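Local coordinates for protein alkyl hydroperoxide reductase E (Mycobacterium tuberculosis, PDB 5C04) that probably reduces hydrogen peroxide and organic hydroperoxides to water and alcohols as a thiol-dependent peroxidase, with mycoredoxin as its reducing partner, at residues A[30-35]-A[122-127]; A[58-63]-A[144-149]; A[67-72]-A[87-92]. The protein carries 1 engineered substitution. One frame throughout, in Å; residues are numbered along the deposited sequence.

Contacts 1 and 3 bind one sheet together at neighbouring places along the strand order 114-122, 32-37, 65-71, 91-93: contact 1 pairs the first two strands, contact 3 the last two. They lie about 16 Å apart between centres. Contact 2, its centre about 11 Å from that of contact 1 and about 15 Å from that of contact 3, packs helix 143-150 against the loop leading into strand 65-71, with Leu34 of contact 1 beneath both Phe60 and Trp145. Along the chain the segments of contacts 1 and 2 alternate, and contact 3 is nested inside both loops. Early and late parts of the thioredoxin fold are thus interlocked.

Contact 1: A[30-35]-A[122-127]; sequences AKNVLL and VDRSGI
The hairpin linking strands 114-122 and 128-134 docks here on the start of strand 32-37, where Val33 and Val122 form an antiparallel hydrogen-bonded pair. Val33 N donates to Val122 O at 2.9 Å, in the carbonyl plane, and Val122 N returns a bond to Val33 O at 2.8 Å. Beta-branched valines suit this extended backbone, and Val122 extends CG2 to Leu35 CD1 at 4.0 Å. Next to the pair no direct backbone hydrogen bond follows; one water donates to both Lys31 O and Asp123 O, while a second donates to Asn32 OD1 (2.6 Å) and accepts from Arg124 N. With CG beside its backbone N (chi1 -54°), Asn32 reaches the turn, and its ND2 is used by Leu152 O. In one of its two conformers, Arg124 lays its aliphatic part along the chain, CG 3.8 Å from Lys31 C. Asp123 suits its place because a short carboxylate can reach forward over the turn: OD1 accepts from Ser125 OG (2.8 Å) on the syn side, and from Ser125 N and Ile127 N from above the carboxylate plane, whereas OD2 forms a salt bridge with Arg129. Glycine suits position 126, where phi is positive (89°). An Asx turn at Asp123, a type I turn and a G1 bulge at Gly126 together make this a 3:5 beta hairpin.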
loop_
_atom_site.group_PDB
_atom_site.type_symbol
_atom_site.label_atom_id
_atom_site.label_comp_id
_atom_site.label_asym_id
_atom_site.label_seq_id
_atom_site.Cartn_x
_atom_site.Cartn_y
_atom_site.Cartn_z
ATOM N N ALA A 30 11.315 29.754 1.221
ATOM C CA ALA A 30 10.861 29.880 -0.165
ATOM C C ALA A 30 9.339 29.788 -0.302
ATOM O O ALA A 30 8.709 30.665 -0.889
ATOM C CB ALA A 30 11.525 28.810 -1.020
ATOM N N LYS A 31 8.750 28.719 0.230
ATOM C CA LYS A 31 7.322 28.462 0.064
ATOM C C LYS A 31 6.616 28.051 1.349
ATOM O O LYS A 31 7.195 27.372 2.210
ATOM C CB LYS A 31 7.124 27.377 -0.989
ATOM C CG LYS A 31 7.614 27.771 -2.372
ATOM C CD LYS A 31 7.342 26.674 -3.382
ATOM C CE LYS A 31 8.074 26.909 -4.690
ATOM N NZ LYS A 31 7.420 27.990 -5.473
ATOM N N ASN A 32 5.355 28.464 1.455
ATOM C CA ASN A 32 4.402 27.858 2.374
ATOM C C ASN A 32 4.013 26.496 1.808
ATOM O O ASN A 32 3.868 26.340 0.590
ATOM C CB ASN A 32 3.165 28.737 2.555
ATOM C CG ASN A 32 3.529 30.145 2.978
ATOM O OD1 ASN A 32 4.160 30.327 4.017
ATOM N ND2 ASN A 32 3.169 31.131 2.161
ATOM N N VAL A 33 3.837 25.534 2.697
ATOM C CA VAL A 33 3.569 24.151 2.289
ATOM C C VAL A 33 2.246 23.675 2.848
ATOM O O VAL A 33 2.037 23.668 4.067
ATOM C CB VAL A 33 4.692 23.197 2.723
ATOM C CG1 VAL A 33 4.439 21.790 2.170
ATOM C CG2 VAL A 33 6.069 23.671 2.273
ATOM N N LEU A 34 1.391 23.201 1.940
ATOM C CA LEU A 34 0.137 22.549 2.281
ATOM C C LEU A 34 0.418 21.047 2.316
ATOM O O LEU A 34 0.826 20.469 1.294
ATOM C CB LEU A 34 -0.929 22.822 1.224
ATOM C CG LEU A 34 -2.299 22.194 1.458
ATOM C CD1 LEU A 34 -3.026 22.780 2.652
ATOM C CD2 LEU A 34 -3.144 22.303 0.200
ATOM N N LEU A 35 0.209 20.466 3.484
ATOM C CA LEU A 35 0.332 18.995 3.678
ATOM C C LEU A 35 -1.051 18.391 3.736
ATOM O O LEU A 35 -1.830 18.698 4.659
ATOM C CB LEU A 35 1.044 18.679 4.991
ATOM C CG LEU A 35 2.447 19.269 5.151
ATOM C CD1 LEU A 35 3.027 18.886 6.494
ATOM C CD2 LEU A 35 3.366 18.842 4.021
ATOM N N VAL A 122 2.299 24.883 6.561
ATOM C CA VAL A 122 3.584 25.158 7.193
ATOM C C VAL A 122 4.104 26.432 6.577
ATOM O O VAL A 122 4.193 26.558 5.349
ATOM C CB VAL A 122 4.610 24.014 6.948
ATOM C CG1 VAL A 122 5.909 24.283 7.686
ATOM C CG2 VAL A 122 4.041 22.675 7.382
ATOM N N ASP A 123 4.450 27.413 7.411
ATOM C CA ASP A 123 4.901 28.668 6.841
ATOM C C ASP A 123 6.371 28.580 6.434
ATOM O O ASP A 123 7.009 27.531 6.585
ATOM C CB ASP A 123 4.587 29.867 7.762
ATOM C CG ASP A 123 5.461 29.938 8.998
ATOM O OD1 ASP A 123 6.492 29.240 9.111
ATOM O OD2 ASP A 123 5.113 30.767 9.873
ATOM N N ARG A 124 6.927 29.684 5.949
ATOM C CA ARG A 124 8.283 29.680 5.402
ATOM C C ARG A 124 9.365 29.497 6.470
ATOM O O ARG A 124 10.518 29.239 6.146
ATOM C CB ARG A 124 8.539 30.962 4.610
ATOM C CG ARG A 124 7.779 31.039 3.295
ATOM C CD ARG A 124 8.167 32.289 2.525
ATOM N NE ARG A 124 7.630 33.500 3.141
ATOM C CZ ARG A 124 6.495 34.096 2.782
ATOM N NH1 ARG A 124 6.100 35.198 3.405
ATOM N NH2 ARG A 124 5.748 33.597 1.805
ATOM N N SER A 125 8.988 29.611 7.744
ATOM C CA SER A 125 9.901 29.366 8.853
ATOM C C SER A 125 9.675 28.001 9.513
ATOM O O SER A 125 10.306 27.697 10.515
ATOM C CB SER A 125 9.756 30.458 9.917
ATOM O OG SER A 125 8.573 30.260 10.677
ATOM N N GLY A 126 8.767 27.187 8.971
ATOM C CA GLY A 126 8.556 25.827 9.476
ATOM C C GLY A 126 7.541 25.681 10.603
ATOM O O GLY A 126 7.502 24.648 11.282
ATOM N N ILE A 127 6.719 26.705 10.804
ATOM C CA ILE A 127 5.743 26.704 11.879
ATOM C C ILE A 127 4.373 26.374 11.284
ATOM O O ILE A 127 4.004 26.891 10.221
ATOM C CB ILE A 127 5.714 28.083 12.597
ATOM C CG1 ILE A 127 7.092 28.427 13.165
ATOM C CG2 ILE A 127 4.646 28.105 13.680
ATOM C CD1 ILE A 127 7.555 27.548 14.306
HETATM O O HOH W 1 8.311 26.251 4.502
HETATM O O HOH W 2 5.356 32.224 5.361
#

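Contact 2: A[58-63]-A[144-149]; sequences PEFEND and LWTDAL
Thr146 OG1, at a chi1 of 55°, turns back to bond with Arg143 O in the preceding turn of the helix, while CG2 of the same side chain faces Phe60. No hydrogen bond crosses between loop and helix; the contact is mostly apolar. Phe60 carries it: CG stands beside the backbone N (chi1 -58°), which sends the ring out toward the helix, where CE1 meets Thr146 CG2 at 3.4 Å and Trp145 CB at 3.9 Å. Leu149 comes in at the ring's edge, near its plane, with CD1 3.7 Å from Phe60 CD1 and its side chain at about a right angle to the phenylalanine. Trp145 and Leu149, one helical turn apart, direct their CB atoms at the loop, and Thr146 borders them. Threonine suits this border because its two branches divide the work between ring and helix backbone. Glu59, extended beyond CG, runs out past the ring until OE1 lies 3.4 Å from Thr146 CG2. Asn62 ND2 donates to Pro58 O at 3.1 Å and so closes the bend that presents Glu59 and Phe60; OD1 of the same amide accepts from Asp64 N. The indole of Trp145 continues inward over Leu34 and Val36, its NE1 bound to Glu132 OE2. A C-terminal helix laid across the central sheet, with the loop after the helix of Cys46 packed at its side, belongs to the thioredoxin fold of peroxiredoxins.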
loop_
_atom_site.group_PDB
_atom_site.type_symbol
_atom_site.label_atom_id
_atom_site.label_comp_id
_atom_site.label_asym_id
_atom_site.label_seq_id
_atom_site.Cartn_x
_atom_site.Cartn_y
_atom_site.Cartn_z
ATOM N N PRO A 58 -3.330 25.470 -9.528
ATOM C CA PRO A 58 -2.576 26.727 -9.466
ATOM C C PRO A 58 -2.817 27.553 -8.193
ATOM O O PRO A 58 -1.988 28.425 -7.858
ATOM C CB PRO A 58 -3.074 27.466 -10.699
ATOM C CG PRO A 58 -3.485 26.389 -11.651
ATOM C CD PRO A 58 -4.141 25.383 -10.753
ATOM N N GLU A 59 -3.909 27.296 -7.481
ATOM C CA GLU A 59 -4.172 27.945 -6.197
ATOM C C GLU A 59 -3.306 27.387 -5.061
ATOM O O GLU A 59 -3.131 28.029 -4.037
ATOM C CB GLU A 59 -5.646 27.820 -5.830
ATOM C CG GLU A 59 -6.577 28.385 -6.896
ATOM C CD GLU A 59 -8.039 28.308 -6.510
ATOM O OE1 GLU A 59 -8.333 28.175 -5.297
ATOM O OE2 GLU A 59 -8.894 28.386 -7.428
ATOM N N PHE A 60 -2.752 26.193 -5.253
ATOM C CA PHE A 60 -1.977 25.517 -4.226
ATOM C C PHE A 60 -0.499 25.342 -4.537
ATOM O O PHE A 60 0.302 25.186 -3.619
ATOM C CB PHE A 60 -2.591 24.135 -3.979
ATOM C CG PHE A 60 -4.036 24.181 -3.571
ATOM C CD1 PHE A 60 -4.393 24.704 -2.345
ATOM C CD2 PHE A 60 -5.025 23.705 -4.399
ATOM C CE1 PHE A 60 -5.717 24.761 -1.952
ATOM C CE2 PHE A 60 -6.365 23.736 -4.007
ATOM C CZ PHE A 60 -6.708 24.274 -2.779
ATOM N N GLU A 61 -0.162 25.304 -5.822
ATOM C CA GLU A 61 1.198 25.093 -6.273
ATOM C C GLU A 61 1.506 26.242 -7.211
ATOM O O GLU A 61 1.020 26.275 -8.342
ATOM C CB GLU A 61 1.313 23.740 -6.994
ATOM C CG GLU A 61 2.715 23.258 -7.303
ATOM C CD GLU A 61 2.687 21.967 -8.100
ATOM O OE1 GLU A 61 2.355 22.049 -9.308
ATOM O OE2 GLU A 61 2.971 20.886 -7.520
ATOM N N ASN A 62 2.320 27.177 -6.723
ATOM C CA ASN A 62 2.594 28.453 -7.403
ATOM C C ASN A 62 3.884 29.054 -6.831
ATOM O O ASN A 62 4.626 28.358 -6.151
ATOM C CB ASN A 62 1.382 29.385 -7.265
ATOM C CG ASN A 62 0.981 29.645 -5.820
ATOM O OD1 ASN A 62 1.815 29.970 -4.958
ATOM N ND2 ASN A 62 -0.316 29.504 -5.546
ATOM N N ASP A 63 4.153 30.328 -7.111
ATOM C CA ASP A 63 5.372 30.977 -6.610
ATOM C C ASP A 63 5.451 31.062 -5.084
ATOM O O ASP A 63 6.553 31.080 -4.529
ATOM C CB ASP A 63 5.512 32.389 -7.199
ATOM C CG ASP A 63 5.781 32.384 -8.700
ATOM O OD1 ASP A 63 6.232 31.347 -9.231
ATOM O OD2 ASP A 63 5.564 33.440 -9.345
ATOM N N LEU A 144 -10.837 26.477 3.337
ATOM C CA LEU A 144 -10.018 26.761 4.492
ATOM C C LEU A 144 -8.531 26.715 4.113
ATOM O O LEU A 144 -7.690 27.450 4.633
ATOM C CB LEU A 144 -10.347 25.786 5.622
ATOM C CG LEU A 144 -11.836 25.609 6.003
ATOM C CD1 LEU A 144 -11.985 24.526 7.068
ATOM C CD2 LEU A 144 -12.482 26.895 6.465
ATOM N N TRP A 145 -8.196 25.807 3.194
ATOM C CA TRP A 145 -6.830 25.661 2.764
ATOM C C TRP A 145 -6.342 26.849 1.969
ATOM O O TRP A 145 -5.295 27.378 2.238
ATOM C CB TRP A 145 -6.687 24.417 1.858
ATOM C CG TRP A 145 -7.210 23.109 2.412
ATOM C CD1 TRP A 145 -7.722 22.844 3.672
ATOM C CD2 TRP A 145 -7.215 21.853 1.717
ATOM N NE1 TRP A 145 -8.088 21.517 3.760
ATOM C CE2 TRP A 145 -7.757 20.885 2.586
ATOM C CE3 TRP A 145 -6.814 21.468 0.432
ATOM C CZ2 TRP A 145 -7.886 19.540 2.218
ATOM C CZ3 TRP A 145 -6.941 20.148 0.077
ATOM C CH2 TRP A 145 -7.496 19.214 0.951
ATOM N N THR A 146 -7.121 27.244 0.970
ATOM C CA THR A 146 -6.763 28.423 0.195
ATOM C C THR A 146 -6.718 29.671 1.088
ATOM O O THR A 146 -5.830 30.490 0.939
ATOM C CB THR A 146 -7.721 28.668 -0.980
ATOM O OG1 THR A 146 -9.062 28.734 -0.517
ATOM C CG2 THR A 146 -7.639 27.563 -2.000
ATOM N N ASP A 147 -7.658 29.803 2.021
ATOM C CA ASP A 147 -7.638 30.948 2.936
ATOM C C ASP A 147 -6.371 30.993 3.779
ATOM O O ASP A 147 -5.780 32.041 3.986
ATOM C CB ASP A 147 -8.851 30.908 3.857
ATOM C CG ASP A 147 -8.830 32.015 4.878
ATOM O OD1 ASP A 147 -9.036 33.171 4.457
ATOM O OD2 ASP A 147 -8.532 31.745 6.064
ATOM N N ALA A 148 -5.954 29.829 4.280
ATOM C CA ALA A 148 -4.777 29.730 5.112
ATOM C C ALA A 148 -3.509 30.135 4.354
ATOM O O ALA A 148 -2.652 30.843 4.874
ATOM C CB ALA A 148 -4.645 28.297 5.644
ATOM N N LEU A 149 -3.392 29.645 3.120
ATOM C CA LEU A 149 -2.271 29.982 2.256
ATOM C C LEU A 149 -2.257 31.475 1.915
ATOM O O LEU A 149 -1.200 32.106 1.940
ATOM C CB LEU A 149 -2.324 29.152 0.962
ATOM C CG LEU A 149 -1.995 27.669 1.121
ATOM C CD1 LEU A 149 -2.316 26.943 -0.171
ATOM C CD2 LEU A 149 -0.537 27.452 1.512
#

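Contact 3: A[67-72]-A[87-92]; sequences ALAISV and FTFPLL
A chi1 of 52° puts Phe89 CG between the backbone N and the carbonyl carbon, and the ring edge meets Ala69, with Phe89 CE2 4.1 Å from Ala69 CB. Leu68, whose CG lies beside the backbone N (chi1 -51°), sends its CD2 the other way, to 3.7 Å from Pro90 CG. These two contacts mark the opposite faces of a parallel strand pair. Ala69 and Leu91 are matched on the Phe89 face, where the small methyl of Ala69 accommodates the ring and the branched leucine; helix 75-85 covers Leu91 through His78 and Trp81. On the other face Ile70 and Leu92 are matched, CG1 to CB at 4.1 Å, and the leucine also reaches back to Leu68. Large aliphatic residues fit this buried layer, which Tyr27 and Phe12 help to cover.

Between the faces the backbone makes the ladder. Ala69 N donates to Pro90 O at 3.0 Å, Leu92 N to Ala69 O at 2.7 Å, and Ser71 N to Leu92 O at 3.2 Å, the last almost in line with the carbonyl bond (166°). Proline suits the position just before this short strand: its nitrogen has no hydrogen to give, and Pro90 CD rests 3.4 Å from Ala67 O instead. Gln17 binds Phe89 O and Leu91 N. The Ser71 side chain, in one of two conformers, comes about 6 Å from that of Cys46; its OG bonds to the carbonyl of engineered His38. The segments end a beta-alpha-beta crossover through helix 75-85. Ala69 spends its N-H and carbonyl on this neighbour, while Leu68 and Ile70 bond to strand 32-37 and the His38 that follows it, which implies a firmly held strand leading toward the probable catalytic cysteine.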
loop_
_atom_site.group_PDB
_atom_site.type_symbol
_atom_site.label_atom_id
_atom_site.label_comp_id
_atom_site.label_asym_id
_atom_site.label_seq_id
_atom_site.Cartn_x
_atom_site.Cartn_y
_atom_site.Cartn_z
ATOM N N ALA A 67 2.149 22.091 -2.579
ATOM C CA ALA A 67 1.210 21.138 -2.003
ATOM C C ALA A 67 1.767 19.722 -2.109
ATOM O O ALA A 67 2.240 19.324 -3.168
ATOM C CB ALA A 67 -0.128 21.215 -2.691
ATOM N N LEU A 68 1.675 19.000 -1.000
ATOM C CA LEU A 68 2.151 17.609 -0.927
ATOM C C LEU A 68 1.057 16.738 -0.365
ATOM O O LEU A 68 0.566 16.986 0.732
ATOM C CB LEU A 68 3.370 17.510 -0.006
ATOM C CG LEU A 68 4.515 18.493 -0.293
ATOM C CD1 LEU A 68 5.549 18.508 0.818
ATOM C CD2 LEU A 68 5.167 18.147 -1.608
ATOM N N ALA A 69 0.705 15.687 -1.094
ATOM C CA ALA A 69 -0.264 14.719 -0.601
ATOM C C ALA A 69 0.545 13.614 0.080
ATOM O O ALA A 69 1.624 13.286 -0.418
ATOM C CB ALA A 69 -1.115 14.196 -1.734
ATOM N N ILE A 70 0.116 13.150 1.239
ATOM C CA ILE A 70 0.843 12.079 1.961
ATOM C C ILE A 70 -0.102 10.962 2.366
ATOM O O ILE A 70 -1.139 11.208 2.978
ATOM C CB ILE A 70 1.491 12.647 3.244
ATOM C CG1 ILE A 70 2.392 13.851 2.892
ATOM C CG2 ILE A 70 2.244 11.571 4.031
ATOM C CD1 ILE A 70 2.981 14.611 4.080
ATOM N N SER A 71 0.284 9.722 2.058
ATOM C CA SER A 71 -0.537 8.565 2.374
ATOM C C SER A 71 0.385 7.382 2.600
ATOM O O SER A 71 1.550 7.444 2.216
ATOM C CB SER A 71 -1.487 8.301 1.218
ATOM O OG SER A 71 -2.527 7.425 1.615
ATOM N N VAL A 72 -0.162 6.297 3.170
ATOM C CA VAL A 72 0.656 5.114 3.465
ATOM C C VAL A 72 1.008 4.244 2.255
ATOM O O VAL A 72 1.760 3.274 2.426
ATOM C CB VAL A 72 0.029 4.256 4.595
ATOM C CG1 VAL A 72 -0.055 5.031 5.906
ATOM C CG2 VAL A 72 -1.298 3.654 4.175
ATOM N N PHE A 87 -2.666 13.585 -11.841
ATOM C CA PHE A 87 -2.069 14.341 -10.734
ATOM C C PHE A 87 -0.613 14.636 -11.101
ATOM O O PHE A 87 0.168 13.703 -11.355
ATOM C CB PHE A 87 -2.078 13.540 -9.413
ATOM C CG PHE A 87 -3.432 13.140 -8.903
ATOM C CD1 PHE A 87 -4.579 13.865 -9.179
ATOM C CD2 PHE A 87 -3.541 12.010 -8.113
ATOM C CE1 PHE A 87 -5.801 13.482 -8.656
ATOM C CE2 PHE A 87 -4.764 11.631 -7.584
ATOM C CZ PHE A 87 -5.885 12.358 -7.864
ATOM N N THR A 88 -0.244 15.919 -11.116
ATOM C CA THR A 88 1.152 16.311 -11.370
ATOM C C THR A 88 1.891 16.824 -10.140
ATOM O O THR A 88 3.093 17.113 -10.211
ATOM C CB THR A 88 1.236 17.393 -12.463
ATOM O OG1 THR A 88 0.537 18.560 -12.028
ATOM C CG2 THR A 88 0.637 16.892 -13.762
ATOM N N PHE A 89 1.183 16.986 -9.028
ATOM C CA PHE A 89 1.800 17.369 -7.767
ATOM C C PHE A 89 2.390 16.128 -7.080
ATOM O O PHE A 89 2.058 14.995 -7.476
ATOM C CB PHE A 89 0.780 18.097 -6.860
ATOM C CG PHE A 89 -0.529 17.347 -6.669
ATOM C CD1 PHE A 89 -1.593 17.532 -7.549
ATOM C CD2 PHE A 89 -0.685 16.428 -5.630
ATOM C CE1 PHE A 89 -2.779 16.832 -7.389
ATOM C CE2 PHE A 89 -1.882 15.724 -5.475
ATOM C CZ PHE A 89 -2.932 15.944 -6.350
ATOM N N PRO A 90 3.223 16.315 -6.035
ATOM C CA PRO A 90 3.812 15.158 -5.359
ATOM C C PRO A 90 2.838 14.426 -4.439
ATOM O O PRO A 90 2.159 15.045 -3.611
ATOM C CB PRO A 90 4.963 15.753 -4.525
ATOM C CG PRO A 90 5.209 17.100 -5.120
ATOM C CD PRO A 90 3.889 17.575 -5.619
ATOM N N LEU A 91 2.793 13.105 -4.615
ATOM C CA LEU A 91 2.148 12.178 -3.690
ATOM C C LEU A 91 3.283 11.470 -3.007
ATOM O O LEU A 91 4.112 10.844 -3.696
ATOM C CB LEU A 91 1.312 11.164 -4.435
ATOM C CG LEU A 91 -0.057 11.635 -4.936
ATOM C CD1 LEU A 91 0.007 12.587 -6.107
ATOM C CD2 LEU A 91 -0.895 10.437 -5.355
ATOM N N LEU A 92 3.343 11.606 -1.684
ATOM C CA LEU A 92 4.445 11.069 -0.886
ATOM C C LEU A 92 4.060 9.816 -0.156
ATOM O O LEU A 92 2.916 9.679 0.290
ATOM C CB LEU A 92 4.930 12.080 0.134
ATOM C CG LEU A 92 5.306 13.441 -0.424
ATOM C CD1 LEU A 92 5.954 14.230 0.697
ATOM C CD2 LEU A 92 6.210 13.359 -1.645
#